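Local atomic coordinates of putative O-Methyltransferase (Corynebacterium glutamicum, PDB entry 3DR5), a protein that probably transfers a methyl group from S-adenosyl-L-methionine to a hydroxyl oxygen of an acceptor that is not known. Residues F32-P37 against Q94-A99; V70-L75 against A104-S109; R112-R117 against S123-D128; A144-A149 against L159-A164; D167-D172 against R178-A183. One frame throughout, in Å; residues are numbered along the deposited sequence.

Interaction 1: F32-P37 against Q94-A99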
# COMPACT_ATOMS: atom_id res chain seq x y z
N PHE A 32 -4.30 22.86 -15.62
CA PHE A 32 -5.51 22.47 -16.35
C PHE A 32 -6.66 22.07 -15.43
O PHE A 32 -7.70 21.59 -15.90
CB PHE A 32 -5.19 21.33 -17.32
CG PHE A 32 -4.39 21.76 -18.52
CD1 PHE A 32 -5.03 22.18 -19.69
CD2 PHE A 32 -3.00 21.74 -18.49
CE1 PHE A 32 -4.29 22.58 -20.81
CE2 PHE A 32 -2.25 22.14 -19.59
CZ PHE A 32 -2.90 22.56 -20.75
N GLY A 33 -6.47 22.25 -14.13
CA GLY A 33 -7.49 21.92 -13.15
C GLY A 33 -7.85 20.44 -13.05
O GLY A 33 -8.99 20.10 -12.72
N LEU A 34 -6.88 19.58 -13.32
CA LEU A 34 -7.11 18.13 -13.28
C LEU A 34 -6.92 17.53 -11.89
O LEU A 34 -6.09 17.99 -11.12
CB LEU A 34 -6.16 17.43 -14.26
CG LEU A 34 -6.09 17.97 -15.69
CD1 LEU A 34 -4.96 17.29 -16.45
CD2 LEU A 34 -7.42 17.75 -16.38
N PRO A 35 -7.70 16.48 -11.57
CA PRO A 35 -7.61 15.79 -10.28
C PRO A 35 -6.26 15.08 -10.21
O PRO A 35 -6.01 14.14 -10.97
CB PRO A 35 -8.77 14.78 -10.32
CG PRO A 35 -9.62 15.21 -11.50
CD PRO A 35 -8.66 15.82 -12.47
N ALA A 36 -5.41 15.51 -9.28
CA ALA A 36 -4.07 14.93 -9.15
C ALA A 36 -3.75 14.41 -7.75
O ALA A 36 -3.63 15.19 -6.81
CB ALA A 36 -3.02 15.95 -9.55
N PRO A 37 -3.60 13.08 -7.61
CA PRO A 37 -3.28 12.47 -6.31
C PRO A 37 -2.03 13.12 -5.74
O PRO A 37 -1.10 13.42 -6.49
CB PRO A 37 -3.03 11.00 -6.67
CG PRO A 37 -3.82 10.79 -7.91
CD PRO A 37 -3.64 12.07 -8.68
N GLN A 94 -4.32 13.21 -24.00
CA GLN A 94 -3.43 12.24 -24.63
C GLN A 94 -2.11 12.94 -24.97
O GLN A 94 -1.02 12.37 -24.79
CB GLN A 94 -4.04 11.66 -25.91
CG GLN A 94 -3.04 10.94 -26.80
CD GLN A 94 -3.70 10.05 -27.83
OE1 GLN A 94 -4.50 10.51 -28.65
NE2 GLN A 94 -3.37 8.76 -27.78
N ARG A 95 -2.20 14.18 -25.46
CA ARG A 95 -1.01 14.96 -25.78
C ARG A 95 -0.28 15.30 -24.49
O ARG A 95 0.94 15.22 -24.42
CB ARG A 95 -1.39 16.27 -26.50
CG ARG A 95 -1.34 16.19 -28.01
CD ARG A 95 -1.10 17.56 -28.63
NE ARG A 95 0.24 17.70 -29.20
CZ ARG A 95 0.84 18.86 -29.43
NH1 ARG A 95 0.23 20.00 -29.14
NH2 ARG A 95 2.06 18.88 -29.95
N GLN A 96 -1.04 15.66 -23.46
CA GLN A 96 -0.48 16.01 -22.16
C GLN A 96 0.32 14.86 -21.55
O GLN A 96 1.41 15.07 -21.01
CB GLN A 96 -1.60 16.46 -21.19
CG GLN A 96 -2.09 17.90 -21.42
CD GLN A 96 -3.46 18.19 -20.81
OE1 GLN A 96 -3.87 17.58 -19.82
NE2 GLN A 96 -4.18 19.16 -21.40
N ALA A 97 -0.22 13.65 -21.64
CA ALA A 97 0.43 12.46 -21.09
C ALA A 97 1.66 12.01 -21.87
O ALA A 97 2.74 11.85 -21.30
CB ALA A 97 -0.58 11.31 -20.99
N LYS A 98 1.50 11.79 -23.17
CA LYS A 98 2.61 11.35 -24.02
C LYS A 98 3.80 12.32 -23.94
O LYS A 98 4.96 11.90 -24.03
CB LYS A 98 2.14 11.21 -25.47
CG LYS A 98 1.24 9.99 -25.71
CD LYS A 98 0.60 10.07 -27.10
CE LYS A 98 0.81 8.80 -27.91
NZ LYS A 98 -0.38 7.90 -27.89
N ALA A 99 3.50 13.60 -23.77
CA ALA A 99 4.55 14.61 -23.65
C ALA A 99 5.34 14.36 -22.36
O ALA A 99 6.57 14.24 -22.39
CB ALA A 99 3.93 16.01 -23.61
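Gln96, on helix 91-103, reaches across to Phe32 and Leu34, which lie where helix 20-31 ends in a Schellman motif. Gly33 is the C-prime residue of that motif, with a positive phi of 64° that turns the chain out of the helix. The two backbones stay well apart: even the closest CA atoms, those of Phe32 and Gln96, are 10.0 Å from each other, so long side chains have to make the contact. From CB, which points toward the loop, the Gln96 chain runs extended beyond CG (chi2 161°), and CB and CG act as a spacer that carries the amide outward from the helix. At CD the chain forks into two different environments. On one branch, Gln96 OE1 ends 3.6 Å from CD1 of Leu34, whose side chain also rests on Pro65. On the other, Gln96 NE2 stands over the centre of the Phe32 ring, 3.4 Å above its plane. Ring and amide planes are 32° apart, so the amide is tilted over the face and does not lie flat on it. No hydrogen bond links the segments, and the 120 Å² buried here come from a contact at the protein surface. The distances to the ring carbons agree with this central placement, running from 3.5 Å between Gln96 NE2 and Phe32 CE1 to 4.1 Å between Gln96 NE2 and Phe32 CD2.

Interaction 2: V70-L75 against A104-S109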
# COMPACT_ATOMS: atom_id res chain seq x y z
N VAL A 70 0.09 10.36 -12.65
CA VAL A 70 -0.14 9.01 -12.13
C VAL A 70 0.78 7.97 -12.78
O VAL A 70 1.40 7.16 -12.07
CB VAL A 70 -1.62 8.59 -12.35
CG1 VAL A 70 -1.80 7.10 -12.07
CG2 VAL A 70 -2.52 9.41 -11.46
N GLY A 71 0.86 8.01 -14.11
CA GLY A 71 1.67 7.07 -14.87
C GLY A 71 3.14 7.07 -14.53
O GLY A 71 3.81 6.03 -14.60
N LEU A 72 3.66 8.25 -14.19
CA LEU A 72 5.07 8.38 -13.83
C LEU A 72 5.36 7.64 -12.53
O LEU A 72 6.42 7.04 -12.37
CB LEU A 72 5.46 9.86 -13.71
CG LEU A 72 5.62 10.60 -15.06
CD1 LEU A 72 5.84 12.09 -14.81
CD2 LEU A 72 6.81 10.02 -15.84
N TYR A 73 4.42 7.68 -11.59
CA TYR A 73 4.60 7.00 -10.31
C TYR A 73 4.55 5.49 -10.52
O TYR A 73 5.32 4.75 -9.93
CB TYR A 73 3.49 7.39 -9.34
CG TYR A 73 3.68 8.75 -8.73
CD1 TYR A 73 4.71 8.97 -7.81
CD2 TYR A 73 2.81 9.79 -9.02
CE1 TYR A 73 4.87 10.21 -7.20
CE2 TYR A 73 2.95 11.04 -8.42
CZ TYR A 73 3.98 11.24 -7.51
OH TYR A 73 4.09 12.45 -6.88
N ILE A 74 3.65 5.06 -11.39
CA ILE A 74 3.48 3.65 -11.70
C ILE A 74 4.69 3.12 -12.48
O ILE A 74 5.21 2.05 -12.16
CB ILE A 74 2.17 3.42 -12.51
CG1 ILE A 74 0.96 3.65 -11.59
CG2 ILE A 74 2.14 2.02 -13.11
CD1 ILE A 74 -0.39 3.40 -12.25
N LEU A 75 5.14 3.87 -13.48
CA LEU A 75 6.29 3.46 -14.29
C LEU A 75 7.56 3.31 -13.46
O LEU A 75 8.43 2.50 -13.79
CB LEU A 75 6.50 4.45 -15.45
CG LEU A 75 5.45 4.31 -16.56
CD1 LEU A 75 5.52 5.50 -17.52
CD2 LEU A 75 5.68 2.99 -17.31
N ALA A 104 10.14 12.78 -19.52
CA ALA A 104 10.80 11.87 -18.59
C ALA A 104 11.54 10.98 -19.63
O ALA A 104 11.20 10.97 -20.82
CB ALA A 104 9.77 11.06 -17.83
N GLY A 105 12.50 10.18 -19.21
CA GLY A 105 13.24 9.40 -20.20
C GLY A 105 12.61 8.15 -20.74
O GLY A 105 13.32 7.26 -21.22
N TYR A 106 11.29 8.13 -20.77
CA TYR A 106 10.57 6.95 -21.21
C TYR A 106 10.32 6.65 -22.67
O TYR A 106 9.89 7.50 -23.42
CB TYR A 106 9.24 6.87 -20.46
CG TYR A 106 9.34 6.55 -18.97
CD1 TYR A 106 9.67 5.27 -18.53
CD2 TYR A 106 9.11 7.54 -18.00
CE1 TYR A 106 9.77 4.97 -17.17
CE2 TYR A 106 9.22 7.25 -16.64
CZ TYR A 106 9.55 5.97 -16.24
OH TYR A 106 9.65 5.69 -14.89
N SER A 107 10.60 5.40 -23.04
CA SER A 107 10.39 4.94 -24.40
C SER A 107 8.90 4.84 -24.71
O SER A 107 8.10 4.53 -23.82
CB SER A 107 11.07 3.58 -24.60
OG SER A 107 10.68 2.99 -25.82
N PRO A 108 8.51 5.10 -25.96
CA PRO A 108 7.10 5.03 -26.38
C PRO A 108 6.53 3.62 -26.28
O PRO A 108 5.32 3.43 -26.21
CB PRO A 108 7.13 5.52 -27.83
CG PRO A 108 8.39 6.33 -27.91
CD PRO A 108 9.36 5.58 -27.06
N SER A 109 7.42 2.63 -26.30
CA SER A 109 7.04 1.23 -26.23
C SER A 109 6.53 0.79 -24.85
O SER A 109 5.90 -0.27 -24.72
CB SER A 109 8.24 0.36 -26.61
OG SER A 109 9.43 0.92 -26.08
O HOH W 1 8.65 7.73 -13.61
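Tyr106 lays its ring against the flank of helix 67-77 of the Rossmann-like domain, fitting beside the ridge made by Leu72 and Leu75, one turn apart. Leu75 supplies the main bump: its CD1 sits 4.0 Å from the centroid of the Tyr106 ring and only 3° off the ring normal, a CH-pi contact squarely over the face. The two side chains run past each other in opposite directions, which brings Leu75 CB to 3.5 Å from Tyr106 CZ, beside the phenol end. Leu72 fills a second hollow. Its CD2 methyl rests in the notch formed by Ala104 CB, at 3.7 Å, and Tyr106 CE2, at 3.8 Å. Ala104 also touches Ala21, and Leu72 touches Ala25, so helix 20-31 lies close by. His218 of the second subunit, from the C-terminal histidine tag, also packs on Tyr106. A water lies in the ring plane at the phenol end, 2.6 Å from Tyr106 OH, and donates to Leu72 O over the same length. The contact is therefore aliphatic over the ring face and polar at its tip: the leucine methyls pack against the ring and probably limit its tilt, while the water joins its hydroxyl to the helix backbone.

Interaction 3: R112-R117 against S123-D128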
# COMPACT_ATOMS: atom_id res chain seq x y z
N ARG A 112 0.91 3.10 -23.64
CA ARG A 112 -0.12 2.93 -24.64
C ARG A 112 -1.29 3.83 -24.24
O ARG A 112 -1.80 3.72 -23.12
CB ARG A 112 -0.53 1.46 -24.66
CG ARG A 112 -1.77 1.13 -25.45
CD ARG A 112 -2.53 0.02 -24.74
NE ARG A 112 -2.87 -1.07 -25.63
CZ ARG A 112 -3.46 -2.20 -25.24
NH1 ARG A 112 -3.78 -2.39 -23.96
NH2 ARG A 112 -3.74 -3.14 -26.14
N PHE A 113 -1.72 4.71 -25.13
CA PHE A 113 -2.84 5.58 -24.81
C PHE A 113 -4.09 5.22 -25.61
O PHE A 113 -4.06 5.14 -26.84
CB PHE A 113 -2.49 7.05 -25.03
CG PHE A 113 -3.29 8.01 -24.18
CD1 PHE A 113 -2.71 8.64 -23.08
CD2 PHE A 113 -4.64 8.23 -24.45
CE1 PHE A 113 -3.47 9.48 -22.25
CE2 PHE A 113 -5.41 9.06 -23.63
CZ PHE A 113 -4.82 9.69 -22.53
N LEU A 114 -5.19 4.99 -24.91
CA LEU A 114 -6.45 4.67 -25.58
C LEU A 114 -7.40 5.87 -25.43
O LEU A 114 -7.96 6.11 -24.36
CB LEU A 114 -7.09 3.41 -24.97
CG LEU A 114 -6.19 2.17 -24.82
CD1 LEU A 114 -6.98 1.02 -24.21
CD2 LEU A 114 -5.63 1.77 -26.17
N LEU A 115 -7.57 6.61 -26.53
CA LEU A 115 -8.45 7.78 -26.58
C LEU A 115 -9.89 7.27 -26.56
O LEU A 115 -10.55 7.19 -27.61
CB LEU A 115 -8.23 8.56 -27.88
CG LEU A 115 -7.73 10.01 -27.89
CD1 LEU A 115 -8.30 10.68 -29.15
CD2 LEU A 115 -8.18 10.77 -26.65
N SER A 116 -10.41 6.97 -25.38
CA SER A 116 -11.76 6.43 -25.25
C SER A 116 -12.35 6.72 -23.88
O SER A 116 -11.65 7.17 -22.96
CB SER A 116 -11.75 4.92 -25.42
OG SER A 116 -10.49 4.43 -25.86
N ARG A 117 -13.64 6.44 -23.74
CA ARG A 117 -14.29 6.59 -22.47
C ARG A 117 -13.93 5.25 -21.83
O ARG A 117 -14.04 4.18 -22.46
CB ARG A 117 -15.81 6.74 -22.65
CG ARG A 117 -16.15 7.87 -23.59
CD ARG A 117 -17.60 7.86 -23.98
NE ARG A 117 -18.48 8.02 -22.82
CZ ARG A 117 -19.79 8.23 -22.90
NH1 ARG A 117 -20.39 8.31 -24.08
NH2 ARG A 117 -20.50 8.37 -21.78
N SER A 123 -14.10 -3.06 -22.37
CA SER A 123 -14.79 -4.20 -22.95
C SER A 123 -13.88 -4.83 -24.02
O SER A 123 -14.07 -5.97 -24.43
CB SER A 123 -16.08 -3.74 -23.62
OG SER A 123 -16.92 -4.83 -23.95
N ARG A 124 -12.89 -4.07 -24.46
CA ARG A 124 -11.97 -4.48 -25.52
C ARG A 124 -10.59 -4.94 -25.08
O ARG A 124 -9.70 -5.14 -25.92
CB ARG A 124 -11.82 -3.33 -26.52
CG ARG A 124 -12.88 -3.24 -27.61
CD ARG A 124 -14.27 -2.93 -27.09
NE ARG A 124 -15.12 -2.44 -28.16
CZ ARG A 124 -16.44 -2.61 -28.22
NH1 ARG A 124 -17.07 -3.27 -27.26
NH2 ARG A 124 -17.12 -2.14 -29.26
N LEU A 125 -10.40 -5.10 -23.78
CA LEU A 125 -9.12 -5.52 -23.26
C LEU A 125 -9.18 -6.97 -22.80
O LEU A 125 -10.25 -7.50 -22.54
CB LEU A 125 -8.70 -4.58 -22.11
CG LEU A 125 -8.62 -3.08 -22.44
CD1 LEU A 125 -8.45 -2.29 -21.14
CD2 LEU A 125 -7.47 -2.80 -23.40
N ALA A 126 -8.02 -7.61 -22.72
CA ALA A 126 -7.96 -9.01 -22.33
C ALA A 126 -8.16 -9.27 -20.85
O ALA A 126 -7.53 -8.64 -20.01
CB ALA A 126 -6.63 -9.62 -22.80
N ASN A 127 -9.04 -10.22 -20.54
CA ASN A 127 -9.32 -10.59 -19.16
C ASN A 127 -8.10 -11.23 -18.48
O ASN A 127 -7.28 -11.87 -19.15
CB ASN A 127 -10.46 -11.61 -19.09
CG ASN A 127 -11.83 -10.98 -19.25
OD1 ASN A 127 -12.03 -9.81 -18.93
ND2 ASN A 127 -12.79 -11.77 -19.74
N ASP A 128 -7.98 -11.05 -17.17
CA ASP A 128 -6.89 -11.67 -16.41
C ASP A 128 -5.50 -11.35 -16.93
O ASP A 128 -4.62 -12.21 -16.95
CB ASP A 128 -7.12 -13.19 -16.43
CG ASP A 128 -6.30 -13.94 -15.39
OD1 ASP A 128 -6.22 -13.47 -14.24
OD2 ASP A 128 -5.73 -15.02 -15.72
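Strand 111-114, an outermost strand of the sheet, meets the loop before strand 130-135 through Arg112, Leu114 and Leu125. The two parallel strands are consecutive in the chain, and the connection between them, which contains helix 118-121, is a beta-alpha-beta crossover of the Rossmann-like sheet. It passes over two intervening strands, 83-87 and 59-63, from the edge to the middle of the sheet. Arg112 and Leu114 are two residues apart, so their side chains leave the same face of the strand, whereas Phe113 packs on helix 91-103, against Ala97. Leu125 meets both with a single methyl: its CD2 is 3.8 Å from Arg112 NH1 and 3.9 Å from Leu114 CD1. Arg112 and Leu114 each run past the Leu125 side chain in the opposite direction. The wide separation of the backbones, 10.7 Å between the CA atoms of Leu114 and Arg124, shows that the side chains alone bridge the gap. The arginine gets there by leaving CB with CG anti to the backbone N (chi1 169°) and then bending at chi2 and chi3, which brings its guanidinium obliquely against the leucine methyl. Leu125 additionally touches Leu152 of helix 142-152, and Leu114 touches Val121 of the short helix. With 92 Å² buried and no hydrogen bond between the segments, this is a small apolar patch near the surface. The charged group of Arg112 borders it, its NH1 also held by two weak hydrogen bonds, to Thr85 OG1 and Tyr130 OH, which may help to place it.

Interaction 4: A144-A149 against L159-A164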
# COMPACT_ATOMS: atom_id res chain seq x y z
N ALA A 144 -19.48 0.62 -11.83
CA ALA A 144 -19.27 0.17 -13.20
C ALA A 144 -17.79 -0.07 -13.46
O ALA A 144 -17.42 -1.00 -14.18
CB ALA A 144 -19.84 1.20 -14.18
N LEU A 145 -16.94 0.77 -12.88
CA LEU A 145 -15.51 0.62 -13.07
C LEU A 145 -15.03 -0.68 -12.42
O LEU A 145 -14.17 -1.38 -12.97
CB LEU A 145 -14.75 1.84 -12.51
CG LEU A 145 -13.24 1.84 -12.82
CD1 LEU A 145 -13.03 1.84 -14.34
CD2 LEU A 145 -12.57 3.05 -12.18
N VAL A 146 -15.58 -1.01 -11.25
CA VAL A 146 -15.21 -2.24 -10.52
C VAL A 146 -15.60 -3.47 -11.34
O VAL A 146 -14.83 -4.42 -11.46
CB VAL A 146 -15.93 -2.32 -9.16
CG1 VAL A 146 -15.56 -3.60 -8.45
CG2 VAL A 146 -15.57 -1.11 -8.31
N ASP A 147 -16.81 -3.44 -11.88
CA ASP A 147 -17.32 -4.55 -12.69
C ASP A 147 -16.52 -4.68 -13.96
O ASP A 147 -16.29 -5.78 -14.45
CB ASP A 147 -18.80 -4.32 -13.03
CG ASP A 147 -19.68 -4.30 -11.81
OD1 ASP A 147 -19.43 -5.11 -10.88
OD2 ASP A 147 -20.63 -3.50 -11.77
N ALA A 148 -16.08 -3.54 -14.50
CA ALA A 148 -15.29 -3.54 -15.73
C ALA A 148 -13.85 -3.96 -15.47
O ALA A 148 -13.27 -4.74 -16.23
CB ALA A 148 -15.31 -2.14 -16.36
N ALA A 149 -13.27 -3.45 -14.40
CA ALA A 149 -11.89 -3.76 -14.08
C ALA A 149 -11.63 -5.15 -13.50
O ALA A 149 -10.63 -5.79 -13.83
CB ALA A 149 -11.33 -2.69 -13.13
N LEU A 159 -6.90 -3.04 -7.66
CA LEU A 159 -7.69 -1.98 -8.27
C LEU A 159 -7.61 -0.84 -7.23
O LEU A 159 -7.96 -1.03 -6.06
CB LEU A 159 -9.16 -2.41 -8.44
CG LEU A 159 -10.15 -1.32 -8.86
CD1 LEU A 159 -9.77 -0.74 -10.23
CD2 LEU A 159 -11.54 -1.93 -8.91
N VAL A 160 -7.13 0.32 -7.66
CA VAL A 160 -7.01 1.49 -6.78
C VAL A 160 -7.99 2.58 -7.20
O VAL A 160 -7.91 3.12 -8.30
CB VAL A 160 -5.57 2.04 -6.82
CG1 VAL A 160 -5.44 3.21 -5.85
CG2 VAL A 160 -4.58 0.94 -6.43
N LEU A 161 -8.92 2.90 -6.30
CA LEU A 161 -9.96 3.91 -6.57
C LEU A 161 -9.76 5.19 -5.77
O LEU A 161 -10.02 5.23 -4.56
CB LEU A 161 -11.34 3.31 -6.28
CG LEU A 161 -11.63 1.98 -6.99
CD1 LEU A 161 -12.94 1.37 -6.47
CD2 LEU A 161 -11.70 2.21 -8.50
N ALA A 162 -9.31 6.23 -6.45
CA ALA A 162 -9.07 7.53 -5.82
C ALA A 162 -10.34 8.24 -5.35
O ALA A 162 -11.39 8.14 -5.98
CB ALA A 162 -8.31 8.44 -6.78
N ASP A 163 -10.21 8.96 -4.23
CA ASP A 163 -11.30 9.75 -3.63
C ASP A 163 -12.65 9.04 -3.55
O ASP A 163 -13.69 9.70 -3.54
CB ASP A 163 -11.48 11.04 -4.42
CG ASP A 163 -10.19 11.79 -4.64
OD1 ASP A 163 -9.36 11.82 -3.71
OD2 ASP A 163 -9.99 12.36 -5.74
N ALA A 164 -12.64 7.72 -3.47
CA ALA A 164 -13.86 6.93 -3.44
C ALA A 164 -14.70 6.99 -2.16
O ALA A 164 -15.84 6.52 -2.14
CB ALA A 164 -13.54 5.49 -3.76
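The helix segment 144-149 and the strand segment 159-161 run nearly antiparallel, at 166° between their N-to-C directions, with axes 10.3 Å apart at closest approach. They are consecutive parts of a beta-alpha-beta crossover: helix 142-152 links strand 130-135 to the parallel neighbouring strand 157-161 in the Rossmann-like sheet. The backbones come nearest at Ala149 and Leu159, whose CA atoms are 7.4 Å apart. Leu159 and Leu161 project from the helix-facing side of the strand, while Val160 between them points to the other face of the sheet, on Leu132 and Phe134. Each leucine divides its two methyls between different helix residues. Leu159 puts CD1 3.8 Å from Ala149 CB and lays CD2 4.0 Å from Val146 CA, crossing the valine at about a right angle. The two leucines leave the strand differently: Leu159 holds CG anti to the backbone N (chi1 170°), whereas Leu161 holds it beside that atom (chi1 -53°). Val146 CG2 touches both leucines, 4.2 Å from Leu159 CD2 and 4.1 Å from Leu161 CD1, and Ile190 of helix 178-190 packs on both Val146 and Leu161. All five touching residues are buried, and every contact between the segments is aliphatic. From Leu161 a type II turn runs to Ala164. The last pair of methyls meets at Leu145 CD2 and Leu161 CD2, 3.9 Å apart, on side chains sliding past each other in opposite directions.

Interaction 5: D167-D172 against R178-A183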
# COMPACT_ATOMS: atom_id res chain seq x y z
N ASP A 167 -14.01 11.80 1.61
CA ASP A 167 -13.60 12.32 2.91
C ASP A 167 -14.39 11.77 4.10
O ASP A 167 -14.39 12.37 5.18
CB ASP A 167 -13.71 13.84 2.89
CG ASP A 167 -12.62 14.49 2.05
OD1 ASP A 167 -11.43 14.20 2.30
OD2 ASP A 167 -12.94 15.30 1.15
N GLY A 168 -15.05 10.63 3.89
CA GLY A 168 -15.85 10.03 4.94
C GLY A 168 -17.28 10.54 4.87
O GLY A 168 -18.16 10.05 5.58
N THR A 169 -17.51 11.53 4.01
CA THR A 169 -18.83 12.13 3.82
C THR A 169 -19.96 11.11 3.89
O THR A 169 -21.03 11.42 4.43
CB THR A 169 -18.91 12.85 2.44
OG1 THR A 169 -18.36 14.17 2.55
CG2 THR A 169 -20.35 12.94 1.94
N ILE A 170 -19.73 9.92 3.36
CA ILE A 170 -20.76 8.89 3.35
C ILE A 170 -21.19 8.45 4.76
O ILE A 170 -20.56 8.80 5.74
CB ILE A 170 -20.36 7.68 2.44
CG1 ILE A 170 -18.99 7.14 2.82
CG2 ILE A 170 -20.35 8.15 0.98
CD1 ILE A 170 -18.48 6.09 1.86
N ALA A 171 -22.27 7.67 4.83
CA ALA A 171 -22.87 7.23 6.10
C ALA A 171 -23.16 8.50 6.91
O ALA A 171 -22.63 8.69 8.01
CB ALA A 171 -21.93 6.33 6.87
N ASP A 172 -24.03 9.36 6.38
CA ASP A 172 -24.39 10.61 7.05
C ASP A 172 -25.81 10.99 6.65
O ASP A 172 -26.07 11.33 5.50
CB ASP A 172 -23.42 11.71 6.64
CG ASP A 172 -23.31 12.83 7.66
OD1 ASP A 172 -24.32 13.14 8.32
OD2 ASP A 172 -22.21 13.40 7.79
N ARG A 178 -26.77 12.82 -5.01
CA ARG A 178 -26.70 11.84 -6.08
C ARG A 178 -25.38 11.09 -5.89
O ARG A 178 -25.33 9.86 -5.92
CB ARG A 178 -26.70 12.55 -7.44
N ASP A 179 -24.30 11.84 -5.72
CA ASP A 179 -22.96 11.28 -5.58
C ASP A 179 -22.68 10.46 -4.33
O ASP A 179 -22.24 9.31 -4.42
CB ASP A 179 -21.91 12.38 -5.75
CG ASP A 179 -21.74 12.82 -7.21
OD1 ASP A 179 -22.21 12.08 -8.11
OD2 ASP A 179 -21.13 13.88 -7.45
N THR A 180 -22.94 11.06 -3.17
CA THR A 180 -22.71 10.38 -1.91
C THR A 180 -23.40 9.02 -1.91
O THR A 180 -22.86 8.03 -1.41
CB THR A 180 -23.24 11.24 -0.73
OG1 THR A 180 -22.55 10.87 0.47
CG2 THR A 180 -24.73 11.00 -0.51
N GLN A 181 -24.61 8.97 -2.48
CA GLN A 181 -25.39 7.74 -2.53
C GLN A 181 -24.77 6.70 -3.46
O GLN A 181 -24.87 5.50 -3.21
CB GLN A 181 -26.82 8.06 -3.00
CG GLN A 181 -27.79 6.90 -2.91
CD GLN A 181 -29.21 7.33 -3.23
OE1 GLN A 181 -29.56 8.51 -3.10
NE2 GLN A 181 -30.05 6.38 -3.62
N ALA A 182 -24.12 7.18 -4.53
CA ALA A 182 -23.47 6.29 -5.48
C ALA A 182 -22.17 5.79 -4.85
O ALA A 182 -21.85 4.60 -4.94
CB ALA A 182 -23.19 7.03 -6.79
N ALA A 183 -21.42 6.69 -4.22
CA ALA A 183 -20.17 6.32 -3.56
C ALA A 183 -20.50 5.31 -2.43
O ALA A 183 -19.76 4.34 -2.23
CB ALA A 183 -19.49 7.57 -2.99
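Thr180 and Ala183, in the opening turns of helix 178-190, receive Thr169 and Ile170 of the loop that leads from strand 157-161 to this helix in the Rossmann-like fold. Asp179 takes a different direction, its side chain touching Pro139 and Met140. Thr180 comes closest to the loop, with its CA 5.8 Å from that of Ile170. Its hydroxyl is turned anti to its own backbone nitrogen (chi1 -156°) and is met by two methyls: Thr169 CG2 lies 3.4 Å from Thr180 OG1, and Ile170 CG2 is 3.5 Å from the same oxygen. OG1 is buried here and has no hydrogen-bonding partner in the model. Ile170 CG2 also lies 3.5 Å from the carbonyl oxygen Thr180 O, so this one methyl spans side chain and backbone. Tyr11 of the second subunit packs on Ile170 too, so the loop residue touches both this helix and the dimer partner. Gln181 and Ala182 then direct their CB atoms away from the loop, as the helical repeat requires. Ala183, one turn on from Thr180, faces the loop again, and its N bonds to Asp179 O. Ala183 CB lies 4.1 Å from Ile170 CG2.

In the fold
Interactions 2, 4 and 5 are buried, whereas 1 and 3 lie at the surface. Interaction 4, its centre about 8 Å from that of the chain, is purely aliphatic; the outlying contacts mix methyls with an amide, a guanidinium, a phenol or a hydroxyl. Interactions 1 and 3 share a junction, since Ala97 of helix 91-103 rests on Phe113 of the edge strand. Pro37 touches Val70 and so joins interaction 1 to 2. Interactions 4 and 5 follow each other in the chain and meet where Ala164 O approaches Ala183 CB. Interactions 2 and 5 lie about 34 Å apart between centres, on opposite sides of the chain centre, yet the second subunit touches both.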